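Local atomic coordinates of DNA polymerase III, beta subunit (Eubacterium rectale, PDB entry 3T0P), a protein that probably tethers DNA polymerases and other proteins to DNA as a ring-shaped homodimer, giving them processivity. Residues N10-P23 / L45-D59. Residues are numbered along the deposited sequence; the frame is centred on the assembly and turned at random.
Sequences NLLKGVNIVSKAVP and LMANDMELGIETIID. With ACT (acetate ion), chain S; EDO (1,2-ethanediol), chain X.
Val18 sits over the hairpin formed by strands 45-48 and 52-58. Its CG1 is anti to the carbonyl carbon (chi1 -60°). Val18 CG1 dips between the two strands and meets Thr56 CG2 at 3.6 Å. Val18 CB faces Ala47 CB. Ala21 follows one turn later, and its CB lies 3.7 Å from Ile54 CG1 and also packs against the methyl of Ala47. Ile17 crosses Ile54 at about a right angle, CG2 against CG2 at 3.8 Å. One turn earlier in the helix than Val18, Gly14 lets the hairpin come close. Ile58 CD1 lies 3.5 Å from Gly14 CA, where a side chain would clash. Beside Gly14, Leu45 CD1 meets Val15 CG1 at 3.8 Å.

At the turn of the hairpin, Asp49 CB touches Pro23 CG at 3.8 Å. Asp49 OD1 accepts from Glu51 N, nearly along the C-O axis, and from Leu52 N, above the carboxylate plane, both at 2.9 Å. The first bond makes an Asx turn, and the second extends it to an Asx motif. OD2 forms a salt bridge with Lys198. An alanine here is likely to leave Lys198 without this partner and the amides of Glu51 and Leu52 without this carboxylate acceptor, making the turn less fixed.

Farther out, Thr56 OG1 is hydrogen-bonded to Thr231 OG1, at the start of the neighbouring strand 231-236, and to Asn230 O just before it. Helix 72-81 packs beside helix 10-18, with Phe75 on Val15 and Val79 on Leu11. Helix 10-18 runs nearly parallel to strand 45-48 (13°) and nearly antiparallel to strand 52-58 (171°). Such helix-on-sheet packing is characteristic of the DNA-encircling ring of this family, whose helices line the inner face and whose sheets form the outside.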
ATOM      1  N   ASN B  10       0.032  25.743   0.672  1.00 42.11           N
ATOM      2  CA  ASN B  10      -1.378  26.099   0.681  1.00 42.11           C
ATOM      3  C   ASN B  10      -2.054  25.580  -0.564  1.00 46.62           C
ATOM      4  O   ASN B  10      -3.162  25.076  -0.497  1.00 45.39           O
ATOM      5  CB  ASN B  10      -1.521  27.623   0.799  1.00 42.45           C
ATOM      6  CG  ASN B  10      -1.263  28.129   2.190  1.00 54.36           C
ATOM      7  OD1 ASN B  10      -1.401  27.399   3.166  1.00 55.56           O
ATOM      8  ND2 ASN B  10      -0.994  29.408   2.330  1.00 55.69           N
ATOM      9  N   LEU B  11      -1.351  25.659  -1.702  1.00 44.31           N
ATOM     10  CA  LEU B  11      -1.875  25.211  -2.981  1.00 43.89           C
ATOM     11  C   LEU B  11      -1.977  23.702  -2.971  1.00 46.58           C
ATOM     12  O   LEU B  11      -2.980  23.181  -3.430  1.00 47.48           O
ATOM     13  CB  LEU B  11      -0.960  25.736  -4.101  1.00 43.94           C
ATOM     14  CG  LEU B  11      -1.425  25.690  -5.551  1.00 47.14           C
ATOM     15  CD1 LEU B  11      -2.798  26.380  -5.748  1.00 46.00           C
ATOM     16  CD2 LEU B  11      -0.382  26.362  -6.430  1.00 45.19           C
ATOM     17  N   LEU B  12      -0.990  23.008  -2.357  1.00 41.65           N
ATOM     18  CA  LEU B  12      -0.985  21.557  -2.269  1.00 40.20           C
ATOM     19  C   LEU B  12      -2.120  21.060  -1.384  1.00 45.03           C
ATOM     20  O   LEU B  12      -2.828  20.129  -1.770  1.00 44.90           O
ATOM     21  CB  LEU B  12       0.376  21.005  -1.788  1.00 38.67           C
ATOM     22  CG  LEU B  12       0.458  19.490  -1.615  1.00 41.18           C
ATOM     23  CD1 LEU B  12       0.123  18.759  -2.926  1.00 41.73           C
ATOM     24  CD2 LEU B  12       1.831  19.058  -1.077  1.00 38.94           C
ATOM     25  N   LYS B  13      -2.287  21.648  -0.202  1.00 43.35           N
ATOM     26  CA  LYS B  13      -3.377  21.244   0.677  1.00 43.98           C
ATOM     27  C   LYS B  13      -4.719  21.402  -0.071  1.00 47.43           C
ATOM     28  O   LYS B  13      -5.528  20.496  -0.034  1.00 45.97           O
ATOM     29  CB  LYS B  13      -3.367  22.062   1.993  1.00 46.26           C
ATOM     30  CG  LYS B  13      -4.447  21.649   2.978  1.00 56.87           C
ATOM     31  CD  LYS B  13      -4.339  22.395   4.289  1.00 74.72           C
ATOM     32  CE  LYS B  13      -5.212  21.760   5.350  1.00 88.13           C
ATOM     33  NZ  LYS B  13      -5.099  22.479   6.646  1.00101.03           N
ATOM     34  N   GLY B  14      -4.885  22.496  -0.805  1.00 45.86           N
ATOM     35  CA  GLY B  14      -6.109  22.763  -1.550  1.00 46.40           C
ATOM     36  C   GLY B  14      -6.411  21.789  -2.669  1.00 51.23           C
ATOM     37  O   GLY B  14      -7.557  21.332  -2.787  1.00 50.16           O
ATOM     38  N   VAL B  15      -5.395  21.480  -3.524  1.00 47.21           N
ATOM     39  CA  VAL B  15      -5.607  20.552  -4.651  1.00 46.98           C
ATOM     40  C   VAL B  15      -5.892  19.150  -4.108  1.00 48.73           C
ATOM     41  O   VAL B  15      -6.701  18.445  -4.692  1.00 48.86           O
ATOM     42  CB  VAL B  15      -4.488  20.537  -5.742  1.00 51.47           C
ATOM     43  CG1 VAL B  15      -4.132  21.947  -6.201  1.00 50.91           C
ATOM     44  CG2 VAL B  15      -3.245  19.772  -5.291  1.00 51.08           C
ATOM     45  N   ASN B  16      -5.264  18.773  -2.983  1.00 43.92           N
ATOM     46  CA  ASN B  16      -5.468  17.489  -2.322  1.00 42.57           C
ATOM     47  C   ASN B  16      -6.874  17.363  -1.738  1.00 48.73           C
ATOM     48  O   ASN B  16      -7.371  16.260  -1.601  1.00 50.73           O
ATOM     49  CB  ASN B  16      -4.437  17.287  -1.227  1.00 38.64           C
ATOM     50  CG  ASN B  16      -3.095  16.809  -1.713  1.00 54.28           C
ATOM     51  OD1 ASN B  16      -2.911  16.420  -2.873  1.00 52.03           O
ATOM     52  ND2 ASN B  16      -2.119  16.810  -0.821  1.00 42.18           N
ATOM     53  N   ILE B  17      -7.508  18.473  -1.393  1.00 45.45           N
ATOM     54  CA  ILE B  17      -8.865  18.450  -0.865  1.00 44.27           C
ATOM     55  C   ILE B  17      -9.879  18.343  -2.021  1.00 47.19           C
ATOM     56  O   ILE B  17     -10.692  17.429  -2.020  1.00 47.46           O
ATOM     57  CB  ILE B  17      -9.118  19.674   0.060  1.00 45.88           C
ATOM     58  CG1 ILE B  17      -8.336  19.491   1.402  1.00 44.30           C
ATOM     59  CG2 ILE B  17     -10.622  19.863   0.313  1.00 44.66           C
ATOM     60  CD1 ILE B  17      -8.229  20.737   2.251  1.00 41.41           C
ATOM     61  N   VAL B  18      -9.814  19.243  -3.006  1.00 43.96           N
ATOM     62  CA  VAL B  18     -10.801  19.312  -4.093  1.00 44.75           C
ATOM     63  C   VAL B  18     -10.731  18.108  -5.032  1.00 51.85           C
ATOM     64  O   VAL B  18     -11.753  17.765  -5.622  1.00 53.38           O
ATOM     65  CB  VAL B  18     -10.785  20.656  -4.880  1.00 48.61           C
ATOM     66  CG1 VAL B  18     -11.092  21.823  -3.950  1.00 48.36           C
ATOM     67  CG2 VAL B  18      -9.469  20.880  -5.623  1.00 48.57           C
ATOM     68  N   SER B  19      -9.569  17.448  -5.130  1.00 49.65           N
ATOM     69  CA  SER B  19      -9.356  16.243  -5.945  1.00 50.39           C
ATOM     70  C   SER B  19     -10.304  15.092  -5.583  1.00 56.04           C
ATOM     71  O   SER B  19     -10.543  14.224  -6.422  1.00 56.58           O
ATOM     72  CB  SER B  19      -7.919  15.754  -5.810  1.00 52.50           C
ATOM     73  OG  SER B  19      -7.086  16.635  -6.548  1.00 63.37           O
ATOM     74  N   LYS B  20     -10.840  15.072  -4.349  1.00 52.65           N
ATOM     75  CA  LYS B  20     -11.778  14.021  -3.905  1.00 50.67           C
ATOM     76  C   LYS B  20     -13.130  14.098  -4.621  1.00 55.45           C
ATOM     77  O   LYS B  20     -13.912  13.171  -4.496  1.00 55.00           O
ATOM     78  CB  LYS B  20     -11.977  14.072  -2.387  1.00 50.85           C
ATOM     79  CG  LYS B  20     -10.960  13.208  -1.645  1.00 54.71           C
ATOM     80  CD  LYS B  20      -9.534  13.735  -1.789  1.00 50.65           C
ATOM     81  CE  LYS B  20      -8.519  12.970  -1.000  1.00 45.33           C
ATOM     82  NZ  LYS B  20      -7.153  13.516  -1.242  1.00 49.63           N
ATOM     83  N   ALA B  21     -13.396  15.189  -5.384  1.00 52.25           N
ATOM     84  CA  ALA B  21     -14.637  15.374  -6.142  1.00 51.90           C
ATOM     85  C   ALA B  21     -14.380  15.233  -7.633  1.00 56.68           C
ATOM     86  O   ALA B  21     -15.299  15.414  -8.436  1.00 57.13           O
ATOM     87  CB  ALA B  21     -15.234  16.735  -5.849  1.00 52.61           C
ATOM     88  N   VAL B  22     -13.121  14.937  -8.005  1.00 52.67           N
ATOM     89  CA  VAL B  22     -12.735  14.757  -9.407  1.00 52.95           C
ATOM     90  C   VAL B  22     -13.035  13.290  -9.781  1.00 54.72           C
ATOM     91  O   VAL B  22     -12.517  12.398  -9.115  1.00 51.32           O
ATOM     92  CB  VAL B  22     -11.259  15.177  -9.712  1.00 56.04           C
ATOM     93  CG1 VAL B  22     -10.862  14.809 -11.135  1.00 56.69           C
ATOM     94  CG2 VAL B  22     -11.040  16.668  -9.464  1.00 55.39           C
ATOM     95  N   PRO B  23     -13.876  13.014 -10.816  1.00 54.05           N
ATOM     96  CA  PRO B  23     -14.184  11.607 -11.148  1.00 55.33           C
ATOM     97  C   PRO B  23     -12.945  10.786 -11.515  1.00 62.23           C
ATOM     98  O   PRO B  23     -12.043  11.230 -12.233  1.00 61.54           O
ATOM     99  CB  PRO B  23     -15.168  11.704 -12.312  1.00 58.13           C
ATOM    100  CG  PRO B  23     -15.694  13.103 -12.264  1.00 62.66           C
ATOM    101  CD  PRO B  23     -14.608  13.948 -11.691  1.00 56.55           C
ATOM    102  N   LEU B  45     -10.429  27.168  -5.233  1.00 50.44           N
ATOM    103  CA  LEU B  45     -10.243  25.945  -6.004  1.00 49.07           C
ATOM    104  C   LEU B  45     -11.544  25.220  -5.980  1.00 53.32           C
ATOM    105  O   LEU B  45     -12.188  25.199  -4.939  1.00 52.89           O
ATOM    106  CB  LEU B  45      -9.139  25.044  -5.466  1.00 48.27           C
ATOM    107  CG  LEU B  45      -7.714  25.525  -5.577  1.00 53.64           C
ATOM    108  CD1 LEU B  45      -6.767  24.436  -5.140  1.00 52.36           C
ATOM    109  CD2 LEU B  45      -7.374  26.003  -6.984  1.00 55.67           C
HETATM  110  N   MSE B  46     -11.932  24.593  -7.083  1.00 51.36           N
HETATM  111  CA  MSE B  46     -13.225  23.914  -7.146  1.00 52.04           C
HETATM  112  C   MSE B  46     -13.181  22.680  -8.034  1.00 53.87           C
HETATM  113  O   MSE B  46     -12.569  22.705  -9.101  1.00 53.70           O
HETATM  114  CB  MSE B  46     -14.264  24.905  -7.688  1.00 55.60           C
HETATM  115  CG  MSE B  46     -15.706  24.488  -7.475  1.00 65.26           C
HETATM  116 SE   MSE B  46     -17.006  25.858  -8.162  0.75 77.03          SE
HETATM  117  CE  MSE B  46     -16.131  27.508  -7.529  1.00 73.06           C
ATOM    118  N   ALA B  47     -13.832  21.607  -7.583  1.00 47.98           N
ATOM    119  CA  ALA B  47     -14.059  20.388  -8.344  1.00 48.65           C
ATOM    120  C   ALA B  47     -15.518  19.979  -8.173  1.00 55.53           C
ATOM    121  O   ALA B  47     -16.085  20.115  -7.080  1.00 54.35           O
ATOM    122  CB  ALA B  47     -13.124  19.283  -7.928  1.00 48.85           C
ATOM    123  N   ASN B  48     -16.167  19.621  -9.283  1.00 54.77           N
ATOM    124  CA  ASN B  48     -17.573  19.245  -9.262  1.00 55.71           C
ATOM    125  C   ASN B  48     -17.843  18.095 -10.210  1.00 63.59           C
ATOM    126  O   ASN B  48     -17.524  18.204 -11.389  1.00 65.74           O
ATOM    127  CB  ASN B  48     -18.448  20.452  -9.620  1.00 53.30           C
ATOM    128  CG  ASN B  48     -19.913  20.211  -9.423  1.00 65.76           C
ATOM    129  OD1 ASN B  48     -20.330  19.267  -8.753  1.00 66.48           O
ATOM    130  ND2 ASN B  48     -20.731  21.066 -10.004  1.00 57.93           N
ATOM    131  N   ASP B  49     -18.464  17.011  -9.712  1.00 60.20           N
ATOM    132  CA  ASP B  49     -18.832  15.865 -10.543  1.00 59.95           C
ATOM    133  C   ASP B  49     -20.350  15.837 -10.811  1.00 65.10           C
ATOM    134  O   ASP B  49     -20.852  14.851 -11.355  1.00 65.59           O
ATOM    135  CB  ASP B  49     -18.359  14.548  -9.913  1.00 61.00           C
ATOM    136  CG  ASP B  49     -19.036  14.159  -8.613  1.00 75.88           C
ATOM    137  OD1 ASP B  49     -20.271  14.172  -8.564  1.00 74.51           O
ATOM    138  OD2 ASP B  49     -18.322  13.798  -7.659  1.00 90.03           O
HETATM  139  N   MSE B  50     -21.072  16.927 -10.437  1.00 61.41           N
HETATM  140  CA  MSE B  50     -22.524  17.167 -10.581  1.00 61.62           C
HETATM  141  C   MSE B  50     -23.329  16.579  -9.416  1.00 60.69           C
HETATM  142  O   MSE B  50     -24.458  17.012  -9.186  1.00 62.15           O
HETATM  143  CB  MSE B  50     -23.101  16.693 -11.925  1.00 66.25           C
HETATM  144  CG  MSE B  50     -22.407  17.314 -13.133  1.00 75.97           C
HETATM  145 SE   MSE B  50     -22.277  19.275 -13.103  0.75 87.39          SE
HETATM  146  CE  MSE B  50     -24.187  19.677 -13.552  1.00 85.53           C
ATOM    147  N   GLU B  51     -22.767  15.610  -8.692  1.00 52.05           N
ATOM    148  CA  GLU B  51     -23.370  15.042  -7.495  1.00 50.53           C
ATOM    149  C   GLU B  51     -22.670  15.661  -6.268  1.00 54.05           C
ATOM    150  O   GLU B  51     -23.323  16.126  -5.340  1.00 53.31           O
ATOM    151  CB  GLU B  51     -23.260  13.507  -7.483  1.00 50.84           C
ATOM    152  CG  GLU B  51     -23.784  12.872  -6.207  1.00 59.78           C
ATOM    153  CD  GLU B  51     -23.954  11.370  -6.252  1.00 85.07           C
ATOM    154  OE1 GLU B  51     -25.003  10.913  -6.763  1.00 84.78           O
ATOM    155  OE2 GLU B  51     -23.054  10.652  -5.756  1.00 81.41           O
ATOM    156  N   LEU B  52     -21.339  15.646  -6.281  1.00 50.85           N
ATOM    157  CA  LEU B  52     -20.502  16.151  -5.202  1.00 49.25           C
ATOM    158  C   LEU B  52     -19.620  17.285  -5.696  1.00 54.62           C
ATOM    159  O   LEU B  52     -18.912  17.135  -6.685  1.00 55.53           O
ATOM    160  CB  LEU B  52     -19.655  14.997  -4.663  1.00 47.22           C
ATOM    161  CG  LEU B  52     -18.701  15.279  -3.532  1.00 50.68           C
ATOM    162  CD1 LEU B  52     -19.453  15.415  -2.226  1.00 50.57           C
ATOM    163  CD2 LEU B  52     -17.677  14.142  -3.407  1.00 51.63           C
ATOM    164  N   GLY B  53     -19.687  18.405  -4.987  1.00 51.49           N
ATOM    165  CA  GLY B  53     -18.897  19.603  -5.215  1.00 50.92           C
ATOM    166  C   GLY B  53     -18.013  19.901  -4.020  1.00 54.80           C
ATOM    167  O   GLY B  53     -18.451  19.788  -2.874  1.00 54.32           O
ATOM    168  N   ILE B  54     -16.740  20.216  -4.267  1.00 51.02           N
ATOM    169  CA  ILE B  54     -15.816  20.594  -3.205  1.00 49.64           C
ATOM    170  C   ILE B  54     -15.180  21.905  -3.639  1.00 57.06           C
ATOM    171  O   ILE B  54     -14.715  22.056  -4.771  1.00 58.02           O
ATOM    172  CB  ILE B  54     -14.772  19.524  -2.757  1.00 50.38           C
ATOM    173  CG1 ILE B  54     -15.433  18.173  -2.430  1.00 49.02           C
ATOM    174  CG2 ILE B  54     -13.979  20.027  -1.532  1.00 50.01           C
ATOM    175  CD1 ILE B  54     -14.459  17.035  -2.192  1.00 43.92           C
ATOM    176  N   GLU B  55     -15.126  22.828  -2.692  1.00 52.91           N
ATOM    177  CA  GLU B  55     -14.626  24.187  -2.809  1.00 52.07           C
ATOM    178  C   GLU B  55     -13.693  24.470  -1.662  1.00 52.44           C
ATOM    179  O   GLU B  55     -13.986  24.109  -0.522  1.00 50.52           O
ATOM    180  CB  GLU B  55     -15.842  25.096  -2.706  1.00 54.96           C
ATOM    181  CG  GLU B  55     -15.773  26.435  -3.389  1.00 68.45           C
ATOM    182  CD  GLU B  55     -17.119  27.100  -3.198  1.00 88.78           C
ATOM    183  OE1 GLU B  55     -17.404  27.541  -2.060  1.00 75.48           O
ATOM    184  OE2 GLU B  55     -17.937  27.056  -4.144  1.00 91.63           O
ATOM    185  N   THR B  56     -12.586  25.136  -1.937  1.00 48.94           N
ATOM    186  CA  THR B  56     -11.627  25.460  -0.893  1.00 48.89           C
ATOM    187  C   THR B  56     -10.978  26.807  -1.237  1.00 54.12           C
ATOM    188  O   THR B  56     -10.863  27.174  -2.419  1.00 53.09           O
ATOM    189  CB  THR B  56     -10.645  24.278  -0.672  1.00 58.93           C
ATOM    190  OG1 THR B  56     -10.095  24.337   0.641  1.00 61.43           O
ATOM    191  CG2 THR B  56      -9.548  24.199  -1.713  1.00 55.35           C
ATOM    192  N   ILE B  57     -10.652  27.586  -0.192  1.00 52.06           N
ATOM    193  CA  ILE B  57     -10.043  28.904  -0.345  1.00 53.10           C
ATOM    194  C   ILE B  57      -8.552  28.765  -0.106  1.00 55.33           C
ATOM    195  O   ILE B  57      -8.137  28.166   0.896  1.00 56.67           O
ATOM    196  CB  ILE B  57     -10.689  29.984   0.564  1.00 57.86           C
ATOM    197  CG1 ILE B  57     -12.204  30.191   0.247  1.00 60.26           C
ATOM    198  CG2 ILE B  57      -9.926  31.324   0.515  1.00 59.06           C
ATOM    199  CD1 ILE B  57     -12.555  30.858  -1.125  1.00 71.61           C
ATOM    200  N   ILE B  58      -7.760  29.268  -1.055  1.00 49.30           N
ATOM    201  CA  ILE B  58      -6.290  29.248  -0.999  1.00 48.83           C
ATOM    202  C   ILE B  58      -5.804  30.633  -0.642  1.00 55.32           C
ATOM    203  O   ILE B  58      -6.245  31.613  -1.250  1.00 53.56           O
ATOM    204  CB  ILE B  58      -5.655  28.755  -2.334  1.00 51.07           C
ATOM    205  CG1 ILE B  58      -6.237  27.407  -2.798  1.00 50.89           C
ATOM    206  CG2 ILE B  58      -4.135  28.712  -2.281  1.00 53.31           C
ATOM    207  CD1 ILE B  58      -6.235  26.259  -1.760  1.00 56.37           C
ATOM    208  N   ASP B  59      -4.918  30.724   0.368  1.00 55.69           N
ATOM    209  CA  ASP B  59      -4.301  32.007   0.718  1.00 57.33           C
ATOM    210  C   ASP B  59      -3.301  32.324  -0.375  1.00 58.01           C
ATOM    211  O   ASP B  59      -2.592  31.433  -0.842  1.00 59.08           O
ATOM    212  CB  ASP B  59      -3.634  31.972   2.108  1.00 60.37           C
ATOM    213  CG  ASP B  59      -4.614  31.924   3.277  1.00 80.80           C
ATOM    214  OD1 ASP B  59      -5.457  32.853   3.391  1.00 84.23           O
ATOM    215  OD2 ASP B  59      -4.525  30.972   4.091  1.00 90.13           O
TER
HETATM  216  C   ACT S 375     -23.184  19.809  -6.702  1.00 77.64           C
HETATM  217  O   ACT S 375     -23.076  20.150  -7.886  1.00 78.08           O
HETATM  218  OXT ACT S 375     -22.180  19.712  -6.065  1.00 77.46           O
HETATM  219  CH3 ACT S 375     -24.503  19.558  -6.022  1.00 75.11           C
HETATM  220  C1  EDO X 387     -15.311  28.941   2.235  1.00 76.10           C
HETATM  221  O1  EDO X 387     -15.034  27.679   2.869  1.00 76.97           O
HETATM  222  C2  EDO X 387     -15.814  28.737   0.807  1.00 75.30           C
HETATM  223  O2  EDO X 387     -15.071  27.693   0.164  1.00 79.85           O